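Local coordinates for protein cystathionine gamma-synthase (Xanthomonas oryzae pv. oryzae, PDB 6LD8) that probably uses pyridoxal phosphate to make cystathionine from an activated homoserine and cysteine, and may also cleave cystathionine as a gamma-lyase, at residues G102-V107 / H127-T132; P149-I154 / L180-N185; L344-A349 / L370-I375. The protein carries 1 engineered substitution. All blocks are in the same frame, centred on the assembly; numbering follows the deposited sequence.

Contact 1: residues G102-V107 / H127-T132; sequences GDTLVV and HFALIT
Thr-104 to Val-107 and Ala-129 to Thr-132 are the paired strands of a beta-alpha-beta unit, running parallel at 23° with their axes 4.6 Å apart. Leu-105 bonds two residues of the other strand, on either side of its pair partner Leu-130: it gives its N to Ala-129 O (2.7 Å) and takes Ile-131 N on its own O (2.8 Å). Ala-129 N reaches back to Asp-103 O, and Val-107 N goes on to Ile-131 O. Leu-105, Val-107 and Leu-130 share one face. There Leu-105 lies alongside Phe-128, its CD2 4.0 Å from CE1 of the ring, both pointing the same way. Phe-128 CG sits between the backbone N and the carbonyl carbon (chi1 50°), which brings the ring beside Leu-105. Leu-130 CD2 meets Val-107 CG1 at 3.8 Å, the two side chains crossing at about a right angle; such branched, apolar residues suit a surface that a helix must cover. The other face carries Thr-104, Val-106, Ala-129 and Ile-131. Small Ala-129 leaves its CB 3.8 Å from Thr-104 CB, while Ile-131 extends CD1 to within 3.5 Å of Thr-104 OG1, a buried hydroxyl without a polar partner. Helix 113-124, which connects the strands, covers Val-107, Phe-128 and Leu-130; helix 138-146 packs on Val-106 and Ile-131, and strand 151-155 flanks strand 104-108 on the side away from 129-133.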
loop_
_atom_site.group_PDB
_atom_site.type_symbol
_atom_site.label_atom_id
_atom_site.label_comp_id
_atom_site.label_asym_id
_atom_site.label_seq_id
_atom_site.Cartn_x
_atom_site.Cartn_y
_atom_site.Cartn_z
ATOM N N GLY A 102 5.012 -38.900 -18.818
ATOM C CA GLY A 102 6.100 -39.707 -19.397
ATOM C C GLY A 102 7.486 -39.178 -19.058
ATOM O O GLY A 102 8.406 -39.996 -19.137
ATOM N N ASP A 103 7.655 -37.889 -18.688
ATOM C CA ASP A 103 8.962 -37.333 -18.214
ATOM C C ASP A 103 9.247 -37.782 -16.775
ATOM O O ASP A 103 8.286 -38.075 -15.995
ATOM C CB ASP A 103 9.046 -35.821 -18.321
ATOM C CG ASP A 103 9.137 -35.310 -19.742
ATOM O OD1 ASP A 103 9.572 -36.086 -20.598
ATOM O OD2 ASP A 103 8.785 -34.125 -19.964
ATOM N N THR A 104 10.534 -37.937 -16.418
ATOM C CA THR A 104 10.855 -38.160 -14.981
ATOM C C THR A 104 11.638 -36.967 -14.418
ATOM O O THR A 104 12.445 -36.331 -15.090
ATOM C CB THR A 104 11.350 -39.590 -14.671
ATOM O OG1 THR A 104 12.549 -39.580 -13.893
ATOM C CG2 THR A 104 11.531 -40.423 -15.910
ATOM N N LEU A 105 11.309 -36.666 -13.189
ATOM C CA LEU A 105 11.917 -35.565 -12.431
ATOM C C LEU A 105 12.715 -36.217 -11.312
ATOM O O LEU A 105 12.112 -37.107 -10.587
ATOM C CB LEU A 105 10.793 -34.715 -11.839
ATOM C CG LEU A 105 11.254 -33.746 -10.752
ATOM C CD1 LEU A 105 12.157 -32.716 -11.377
ATOM C CD2 LEU A 105 10.067 -33.101 -10.052
ATOM N N VAL A 106 13.963 -35.777 -11.152
ATOM C CA VAL A 106 14.782 -36.168 -9.965
ATOM C C VAL A 106 14.706 -35.047 -8.937
ATOM O O VAL A 106 15.025 -33.922 -9.301
ATOM C CB VAL A 106 16.240 -36.437 -10.368
ATOM C CG1 VAL A 106 17.069 -36.768 -9.155
ATOM C CG2 VAL A 106 16.304 -37.554 -11.377
ATOM N N VAL A 107 14.382 -35.358 -7.691
ATOM C CA VAL A 107 14.385 -34.339 -6.601
ATOM C C VAL A 107 15.233 -34.836 -5.434
ATOM O O VAL A 107 15.463 -36.040 -5.280
ATOM C CB VAL A 107 12.967 -33.975 -6.124
ATOM C CG1 VAL A 107 12.063 -33.606 -7.297
ATOM C CG2 VAL A 107 12.361 -35.063 -5.287
ATOM N N HIS A 127 1.465 -36.575 -13.623
ATOM C CA HIS A 127 1.979 -35.440 -14.442
ATOM C C HIS A 127 3.419 -35.740 -14.877
ATOM O O HIS A 127 3.874 -35.182 -15.904
ATOM C CB HIS A 127 1.841 -34.113 -13.696
ATOM C CG HIS A 127 0.441 -33.625 -13.649
ATOM N ND1 HIS A 127 0.137 -32.325 -13.321
ATOM C CD2 HIS A 127 -0.731 -34.249 -13.928
ATOM C CE1 HIS A 127 -1.171 -32.174 -13.385
ATOM N NE2 HIS A 127 -1.720 -33.330 -13.755
ATOM N N PHE A 128 4.124 -36.561 -14.101
ATOM C CA PHE A 128 5.529 -36.971 -14.381
ATOM C C PHE A 128 5.848 -38.137 -13.438
ATOM O O PHE A 128 5.032 -38.405 -12.516
ATOM C CB PHE A 128 6.483 -35.759 -14.276
ATOM C CG PHE A 128 6.304 -34.961 -13.005
ATOM C CD1 PHE A 128 6.703 -35.472 -11.782
ATOM C CD2 PHE A 128 5.623 -33.758 -13.016
ATOM C CE1 PHE A 128 6.465 -34.772 -10.606
ATOM C CE2 PHE A 128 5.382 -33.077 -11.841
ATOM C CZ PHE A 128 5.774 -33.583 -10.639
ATOM N N ALA A 129 6.956 -38.838 -13.696
ATOM C CA ALA A 129 7.485 -39.836 -12.740
ATOM C C ALA A 129 8.521 -39.140 -11.862
ATOM O O ALA A 129 9.277 -38.241 -12.357
ATOM C CB ALA A 129 8.075 -41.028 -13.457
ATOM N N LEU A 130 8.564 -39.565 -10.618
ATOM C CA LEU A 130 9.348 -38.908 -9.543
ATOM C C LEU A 130 10.468 -39.866 -9.145
ATOM O O LEU A 130 10.098 -40.971 -8.729
ATOM C CB LEU A 130 8.420 -38.714 -8.337
ATOM C CG LEU A 130 8.537 -37.413 -7.545
ATOM C CD1 LEU A 130 8.297 -37.684 -6.070
ATOM C CD2 LEU A 130 9.842 -36.693 -7.754
ATOM N N ILE A 131 11.734 -39.452 -9.193
ATOM C CA ILE A 131 12.819 -40.147 -8.430
ATOM C C ILE A 131 13.327 -39.247 -7.302
ATOM O O ILE A 131 13.731 -38.132 -7.585
ATOM C CB ILE A 131 13.958 -40.614 -9.345
ATOM C CG1 ILE A 131 13.444 -41.623 -10.370
ATOM C CG2 ILE A 131 15.077 -41.203 -8.498
ATOM C CD1 ILE A 131 14.222 -41.628 -11.660
ATOM N N THR A 132 13.253 -39.732 -6.065
ATOM C CA THR A 132 13.745 -39.061 -4.835
ATOM C C THR A 132 15.118 -39.684 -4.499
ATOM O O THR A 132 15.126 -40.811 -4.049
ATOM C CB THR A 132 12.657 -39.087 -3.744
ATOM O OG1 THR A 132 11.518 -38.265 -4.055
ATOM C CG2 THR A 132 13.165 -38.577 -2.416
#

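Contact 2: residues P149-I154 / L180-N185; sequences PKLVLI and LTVVDN. With 0JO (2-{[(E)-{3-hydroxy-2-methyl-5-[(phosphonooxy)methyl]pyridin-4-yl}methylidene]amino}prop-2-enoic acid), chain E.
Leu-180, Val-182 and Ile-154 bury the most surface where strand 180-184 runs parallel to strand 151-154, inclined to it by 21°. Leu-180 begins the pairing: its N donates to Lys-150 O (2.9 Å) from above the carbonyl plane, and its O receives Val-152 N. Leu-180 CB rests 3.8 Å from Leu-151 CD1, a methyl that also lies over the Leu-180 carbonyl. Val-182 sits on the same face, two residues on, and bonds strand 151-154 through both its backbone groups, N to Val-152 O and O from Ile-154 N. Val-182 CG1 stands between the backbone N and the carbonyl carbon (chi1 53°), from where it fits between two leucines, 3.7 Å from Leu-153 CD1 and 3.9 Å from Leu-151 CD1. A beta-branched residue is well placed here, since it fills the space close to the strand without a long chain. These strands, with helix 167-176 between them, make a beta-alpha-beta unit in the large domain sheet of a fold-type I pyridoxal phosphate enzyme. Ile-154 belongs to the opposite face, beside Val-183; Val-183 CG2 is 4.2 Å from Ile-154 CB. The apolar chain of Ile-154 also meets Leu-167, Val-170 and Ile-171 of that helix. Ile-154 O accepts Asp-184 N (2.9 Å), tying down the strand end from which Asp-184 reaches the cofactor. With CG anti to the backbone N (chi1 -171°), Asp-184 OD2 comes to 2.6 Å from 0JO N1, the pyridine nitrogen characteristically faced by an aspartate in this fold type, while Thr-186 holds OD1.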
loop_
_atom_site.group_PDB
_atom_site.type_symbol
_atom_site.label_atom_id
_atom_site.label_comp_id
_atom_site.label_asym_id
_atom_site.label_seq_id
_atom_site.Cartn_x
_atom_site.Cartn_y
_atom_site.Cartn_z
ATOM N N PRO A 149 16.450 -38.700 -16.813
ATOM C CA PRO A 149 15.412 -37.787 -16.343
ATOM C C PRO A 149 15.356 -36.528 -17.206
ATOM O O PRO A 149 16.326 -36.166 -17.868
ATOM C CB PRO A 149 15.857 -37.457 -14.922
ATOM C CG PRO A 149 17.367 -37.528 -15.015
ATOM C CD PRO A 149 17.635 -38.686 -15.945
ATOM N N LYS A 150 14.213 -35.863 -17.213
ATOM C CA LYS A 150 14.068 -34.640 -18.043
ATOM C C LYS A 150 14.684 -33.451 -17.294
ATOM O O LYS A 150 15.192 -32.502 -17.935
ATOM C CB LYS A 150 12.585 -34.391 -18.301
ATOM C CG LYS A 150 12.293 -33.168 -19.138
ATOM C CD LYS A 150 12.940 -33.216 -20.459
ATOM C CE LYS A 150 12.088 -32.617 -21.563
ATOM N NZ LYS A 150 12.480 -31.215 -21.818
ATOM N N LEU A 151 14.558 -33.484 -15.972
ATOM C CA LEU A 151 14.854 -32.331 -15.096
ATOM C C LEU A 151 15.375 -32.854 -13.779
ATOM O O LEU A 151 14.815 -33.805 -13.231
ATOM C CB LEU A 151 13.564 -31.530 -14.872
ATOM C CG LEU A 151 13.680 -30.304 -13.969
ATOM C CD1 LEU A 151 14.636 -29.265 -14.560
ATOM C CD2 LEU A 151 12.313 -29.686 -13.748
ATOM N N VAL A 152 16.402 -32.204 -13.278
ATOM C CA VAL A 152 16.893 -32.443 -11.891
ATOM C C VAL A 152 16.720 -31.159 -11.077
ATOM O O VAL A 152 17.215 -30.110 -11.501
ATOM C CB VAL A 152 18.369 -32.881 -11.943
ATOM C CG1 VAL A 152 18.970 -33.089 -10.564
ATOM C CG2 VAL A 152 18.478 -34.146 -12.779
ATOM N N LEU A 153 16.168 -31.295 -9.887
ATOM C CA LEU A 153 16.064 -30.181 -8.937
ATOM C C LEU A 153 17.105 -30.410 -7.847
ATOM O O LEU A 153 17.039 -31.440 -7.147
ATOM C CB LEU A 153 14.653 -30.098 -8.342
ATOM C CG LEU A 153 14.418 -28.868 -7.448
ATOM C CD1 LEU A 153 13.153 -28.137 -7.854
ATOM C CD2 LEU A 153 14.332 -29.251 -5.996
ATOM N N ILE A 154 17.924 -29.393 -7.649
ATOM C CA ILE A 154 18.882 -29.303 -6.519
ATOM C C ILE A 154 18.392 -28.255 -5.513
ATOM O O ILE A 154 18.091 -27.122 -5.935
ATOM C CB ILE A 154 20.241 -28.871 -7.094
ATOM C CG1 ILE A 154 20.790 -29.888 -8.101
ATOM C CG2 ILE A 154 21.193 -28.631 -5.943
ATOM C CD1 ILE A 154 21.871 -29.359 -9.002
ATOM N N LEU A 180 17.801 -31.232 -17.891
ATOM C CA LEU A 180 17.874 -29.807 -17.470
ATOM C C LEU A 180 18.101 -29.801 -15.956
ATOM O O LEU A 180 17.712 -30.806 -15.252
ATOM C CB LEU A 180 16.572 -29.074 -17.851
ATOM C CG LEU A 180 16.322 -28.905 -19.356
ATOM C CD1 LEU A 180 14.876 -28.527 -19.645
ATOM C CD2 LEU A 180 17.252 -27.879 -19.985
ATOM N N THR A 181 18.637 -28.697 -15.438
ATOM C CA THR A 181 18.807 -28.520 -13.972
ATOM C C THR A 181 18.154 -27.237 -13.483
ATOM O O THR A 181 18.312 -26.187 -14.139
ATOM C CB THR A 181 20.294 -28.508 -13.621
ATOM O OG1 THR A 181 20.907 -27.609 -14.548
ATOM C CG2 THR A 181 20.865 -29.896 -13.752
ATOM N N VAL A 182 17.521 -27.328 -12.325
ATOM C CA VAL A 182 16.945 -26.144 -11.647
ATOM C C VAL A 182 17.491 -26.152 -10.230
ATOM O O VAL A 182 17.410 -27.201 -9.586
ATOM C CB VAL A 182 15.397 -26.123 -11.678
ATOM C CG1 VAL A 182 14.764 -27.405 -11.140
ATOM C CG2 VAL A 182 14.876 -24.917 -10.904
ATOM N N VAL A 183 18.003 -25.019 -9.753
ATOM C CA VAL A 183 18.461 -24.941 -8.324
ATOM C C VAL A 183 17.547 -23.992 -7.535
ATOM O O VAL A 183 17.307 -22.900 -8.006
ATOM C CB VAL A 183 19.926 -24.471 -8.276
ATOM C CG1 VAL A 183 20.451 -24.471 -6.844
ATOM C CG2 VAL A 183 20.795 -25.311 -9.210
ATOM N N ASP A 184 17.019 -24.466 -6.421
ATOM C CA ASP A 184 16.342 -23.682 -5.387
ATOM C C ASP A 184 17.433 -23.030 -4.527
ATOM O O ASP A 184 17.997 -23.695 -3.666
ATOM C CB ASP A 184 15.388 -24.559 -4.582
ATOM C CG ASP A 184 14.524 -23.720 -3.655
ATOM O OD1 ASP A 184 14.934 -22.554 -3.450
ATOM O OD2 ASP A 184 13.436 -24.214 -3.179
ATOM N N ASN A 185 17.686 -21.756 -4.788
ATOM C CA ASN A 185 18.731 -20.912 -4.163
ATOM C C ASN A 185 18.140 -20.032 -3.039
ATOM O O ASN A 185 18.722 -19.019 -2.718
ATOM C CB ASN A 185 19.394 -20.114 -5.279
ATOM C CG ASN A 185 20.714 -19.511 -4.868
ATOM O OD1 ASN A 185 21.115 -18.451 -5.377
ATOM N ND2 ASN A 185 21.362 -20.173 -3.934
HETATM O O 0JO E . 9.912 -22.092 6.761
HETATM C C 0JO E . 10.154 -22.659 5.689
HETATM O OXT 0JO E . 10.937 -23.629 5.599
HETATM C CA 0JO E . 9.410 -22.268 4.502
HETATM C CB 0JO E . 8.070 -21.781 4.632
HETATM N N 0JO E . 10.074 -22.438 3.275
HETATM C C4A 0JO E . 9.666 -22.119 2.083
HETATM C C4 0JO E . 10.444 -22.513 0.897
HETATM C C3 0JO E . 11.776 -22.961 1.082
HETATM O O3 0JO E . 12.338 -23.028 2.309
HETATM C C2 0JO E . 12.532 -23.357 -0.018
HETATM C C2A 0JO E . 13.944 -23.830 0.156
HETATM N N1 0JO E . 12.003 -23.338 -1.249
HETATM C C6 0JO E . 10.731 -22.936 -1.429
HETATM C C5 0JO E . 9.926 -22.502 -0.412
HETATM C C5A 0JO E . 8.506 -22.109 -0.739
HETATM O OP4 0JO E . 8.292 -20.680 -0.881
HETATM P P 0JO E . 6.919 -19.935 -0.422
HETATM O OP3 0JO E . 7.276 -18.485 -0.743
HETATM O OP1 0JO E . 5.843 -20.475 -1.405
HETATM O OP2 0JO E . 6.686 -20.228 1.018
#

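Contact 3: residues L344-A349 / L370-I375; sequences LIAHPA and LLRLSI. With 0JO (2-{[(E)-{3-hydroxy-2-methyl-5-[(phosphonooxy)methyl]pyridin-4-yl}methylidene]amino}prop-2-enoic acid), chain E.
Leu-344 opens an antiparallel pairing with Ser-374, its N giving a hydrogen bond to Ser-374 O and its O accepting Ser-374 N, both 2.9 Å. Their CB atoms face each other on one side of the sheet. Ile-345 forms a non-hydrogen-bonded pair with Leu-373 on the other side, where the two apolar chains lie alongside each other and Ile-345 CG1 comes 3.8 Å from Leu-373 CD2; Phe-325 of helix 318-326 also packs on Ile-345. Ala-346 is bonded twice to Arg-372, N to O and O to N. Its short side chain suits the place, because the guanidinium passes beside it, Arg-372 NH2 being 3.9 Å from Ala-346 CB. At His-347 the strand has ended: CB touches Leu-371 CD2, NE2 bonds the Asp-368 backbone O and ND1 the Ser-350 hydroxyl, and Phe-49 of the second subunit meets the ring edge-to-face. Pro-348 has no N-H to offer the sheet and sets its ring against Leu-370. One water then joins Ala-349 N to Leu-370 O. Arg-372 runs extended until a bend at chi3 (68°) turns its guanidinium to the ligand. Arg-372 NH1 bonds 0JO OXT at 2.9 Å and Arg-372 NH2 bonds 0JO O at 3.1 Å, both bonds nearly straight (172°), with the carboxylate at the guanidinium edge. Such a two-pronged grip probably neutralises the carboxylate and fixes its rotation, so the aminoacrylate part of the aldimine is oriented by a residue itself locked into a strand.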
loop_
_atom_site.group_PDB
_atom_site.type_symbol
_atom_site.label_atom_id
_atom_site.label_comp_id
_atom_site.label_asym_id
_atom_site.label_seq_id
_atom_site.Cartn_x
_atom_site.Cartn_y
_atom_site.Cartn_z
ATOM N N LEU A 344 14.154 -16.038 14.118
ATOM C CA LEU A 344 13.061 -17.040 14.182
ATOM C C LEU A 344 13.663 -18.351 14.632
ATOM O O LEU A 344 14.836 -18.615 14.305
ATOM C CB LEU A 344 12.453 -17.227 12.790
ATOM C CG LEU A 344 11.850 -15.973 12.177
ATOM C CD1 LEU A 344 11.305 -16.241 10.770
ATOM C CD2 LEU A 344 10.769 -15.440 13.071
ATOM N N ILE A 345 12.857 -19.139 15.312
ATOM C CA ILE A 345 13.158 -20.552 15.646
ATOM C C ILE A 345 11.977 -21.409 15.163
ATOM O O ILE A 345 10.821 -20.991 15.285
ATOM C CB ILE A 345 13.462 -20.660 17.144
ATOM C CG1 ILE A 345 13.984 -22.046 17.487
ATOM C CG2 ILE A 345 12.264 -20.309 17.999
ATOM C CD1 ILE A 345 14.484 -22.165 18.896
ATOM N N ALA A 346 12.267 -22.550 14.556
ATOM C CA ALA A 346 11.263 -23.551 14.148
ATOM C C ALA A 346 11.669 -24.955 14.652
ATOM O O ALA A 346 12.871 -25.202 14.890
ATOM C CB ALA A 346 11.080 -23.479 12.655
ATOM N N HIS A 347 10.662 -25.812 14.871
ATOM C CA HIS A 347 10.749 -27.287 15.092
ATOM C C HIS A 347 10.151 -27.989 13.862
ATOM O O HIS A 347 8.920 -28.109 13.750
ATOM C CB HIS A 347 10.050 -27.641 16.404
ATOM C CG HIS A 347 9.913 -29.109 16.658
ATOM N ND1 HIS A 347 8.802 -29.834 16.240
ATOM C CD2 HIS A 347 10.705 -29.963 17.353
ATOM C CE1 HIS A 347 8.957 -31.085 16.593
ATOM N NE2 HIS A 347 10.115 -31.185 17.281
ATOM N N PRO A 348 10.990 -28.354 12.856
ATOM C CA PRO A 348 10.516 -28.758 11.517
ATOM C C PRO A 348 9.560 -29.963 11.426
ATOM O O PRO A 348 8.626 -29.958 10.566
ATOM C CB PRO A 348 11.795 -29.156 10.784
ATOM C CG PRO A 348 12.845 -28.300 11.457
ATOM C CD PRO A 348 12.460 -28.273 12.925
ATOM N N ALA A 349 9.810 -30.937 12.313
ATOM C CA ALA A 349 8.999 -32.154 12.530
ATOM C C ALA A 349 7.517 -31.753 12.552
ATOM O O ALA A 349 6.732 -32.331 11.732
ATOM C CB ALA A 349 9.414 -32.825 13.839
ATOM N N LEU A 370 15.018 -31.824 16.439
ATOM C CA LEU A 370 15.764 -30.817 15.640
ATOM C C LEU A 370 15.081 -29.439 15.776
ATOM O O LEU A 370 13.837 -29.339 15.537
ATOM C CB LEU A 370 15.844 -31.254 14.172
ATOM C CG LEU A 370 16.798 -30.417 13.324
ATOM C CD1 LEU A 370 18.244 -30.701 13.682
ATOM C CD2 LEU A 370 16.543 -30.574 11.827
ATOM N N LEU A 371 15.893 -28.429 16.118
ATOM C CA LEU A 371 15.562 -26.976 16.127
ATOM C C LEU A 371 16.352 -26.270 15.020
ATOM O O LEU A 371 17.554 -26.567 14.860
ATOM C CB LEU A 371 15.882 -26.417 17.510
ATOM C CG LEU A 371 14.944 -26.907 18.616
ATOM C CD1 LEU A 371 15.414 -26.439 19.976
ATOM C CD2 LEU A 371 13.502 -26.458 18.373
ATOM N N ARG A 372 15.665 -25.422 14.250
ATOM C CA ARG A 372 16.222 -24.610 13.151
ATOM C C ARG A 372 16.181 -23.138 13.585
ATOM O O ARG A 372 15.141 -22.688 14.033
ATOM C CB ARG A 372 15.400 -24.838 11.884
ATOM C CG ARG A 372 16.015 -24.257 10.634
ATOM C CD ARG A 372 15.047 -24.292 9.471
ATOM N NE ARG A 372 13.932 -23.394 9.677
ATOM C CZ ARG A 372 12.945 -23.249 8.799
ATOM N NH1 ARG A 372 12.915 -24.013 7.719
ATOM N NH2 ARG A 372 11.986 -22.348 8.999
ATOM N N LEU A 373 17.292 -22.431 13.463
ATOM C CA LEU A 373 17.389 -20.982 13.699
ATOM C C LEU A 373 17.489 -20.292 12.366
ATOM O O LEU A 373 18.299 -20.711 11.533
ATOM C CB LEU A 373 18.643 -20.679 14.501
ATOM C CG LEU A 373 18.745 -21.406 15.825
ATOM C CD1 LEU A 373 20.047 -21.034 16.506
ATOM C CD2 LEU A 373 17.575 -21.059 16.700
ATOM N N SER A 374 16.681 -19.260 12.202
ATOM C CA SER A 374 16.927 -18.233 11.184
ATOM C C SER A 374 17.482 -17.041 11.953
ATOM O O SER A 374 16.717 -16.399 12.710
ATOM C CB SER A 374 15.712 -17.897 10.361
ATOM O OG SER A 374 16.006 -16.818 9.456
ATOM N N ILE A 375 18.755 -16.748 11.754
ATOM C CA ILE A 375 19.454 -15.723 12.574
ATOM C C ILE A 375 19.265 -14.395 11.893
ATOM O O ILE A 375 19.599 -14.269 10.711
ATOM C CB ILE A 375 20.913 -16.116 12.825
ATOM C CG1 ILE A 375 20.884 -17.315 13.777
ATOM C CG2 ILE A 375 21.727 -14.943 13.378
ATOM C CD1 ILE A 375 22.076 -18.163 13.682
HETATM O O 0JO E . 9.912 -22.092 6.761
HETATM C C 0JO E . 10.154 -22.659 5.689
HETATM O OXT 0JO E . 10.937 -23.629 5.599
HETATM C CA 0JO E . 9.410 -22.268 4.502
HETATM C CB 0JO E . 8.070 -21.781 4.632
HETATM N N 0JO E . 10.074 -22.438 3.275
HETATM C C4A 0JO E . 9.666 -22.119 2.083
HETATM C C4 0JO E . 10.444 -22.513 0.897
HETATM C C3 0JO E . 11.776 -22.961 1.082
HETATM O O3 0JO E . 12.338 -23.028 2.309
HETATM C C2 0JO E . 12.532 -23.357 -0.018
HETATM C C2A 0JO E . 13.944 -23.830 0.156
HETATM N N1 0JO E . 12.003 -23.338 -1.249
HETATM C C6 0JO E . 10.731 -22.936 -1.429
HETATM C C5 0JO E . 9.926 -22.502 -0.412
HETATM C C5A 0JO E . 8.506 -22.109 -0.739
HETATM O OP4 0JO E . 8.292 -20.680 -0.881
HETATM P P 0JO E . 6.919 -19.935 -0.422
HETATM O OP3 0JO E . 7.276 -18.485 -0.743
HETATM O OP1 0JO E . 5.843 -20.475 -1.405
HETATM O OP2 0JO E . 6.686 -20.228 1.018
HETATM O O HOH W 1 12.009 -31.178 14.142
#

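In the fold
Contacts 1 and 2 are successive units of one sheet, their centres 11 Å apart: strands 104-108 and 151-155 are neighbours, probably joined by hydrogen bonds from Lys-150 N to Thr-104 O (2.8 Å) and from Leu-153 N to Val-106 O (2.9 Å). Contact 3 belongs to a separate sheet, about 26 Å from contact 2 between centres and across the centre of the chain from it. Their nearest atoms are about 11 Å apart, and the aldimine 0JO lies between them, with contact 2 reaching its pyridine nitrogen and contact 3 its carboxylate. Contact 1 lies farther out, the Val-107 side chain about 12 Å from 0JO. Tyr-57 and Arg-59 of the second subunit also hold 0JO, as do Met-88, Ser-206, Thr-208 and Ser-337.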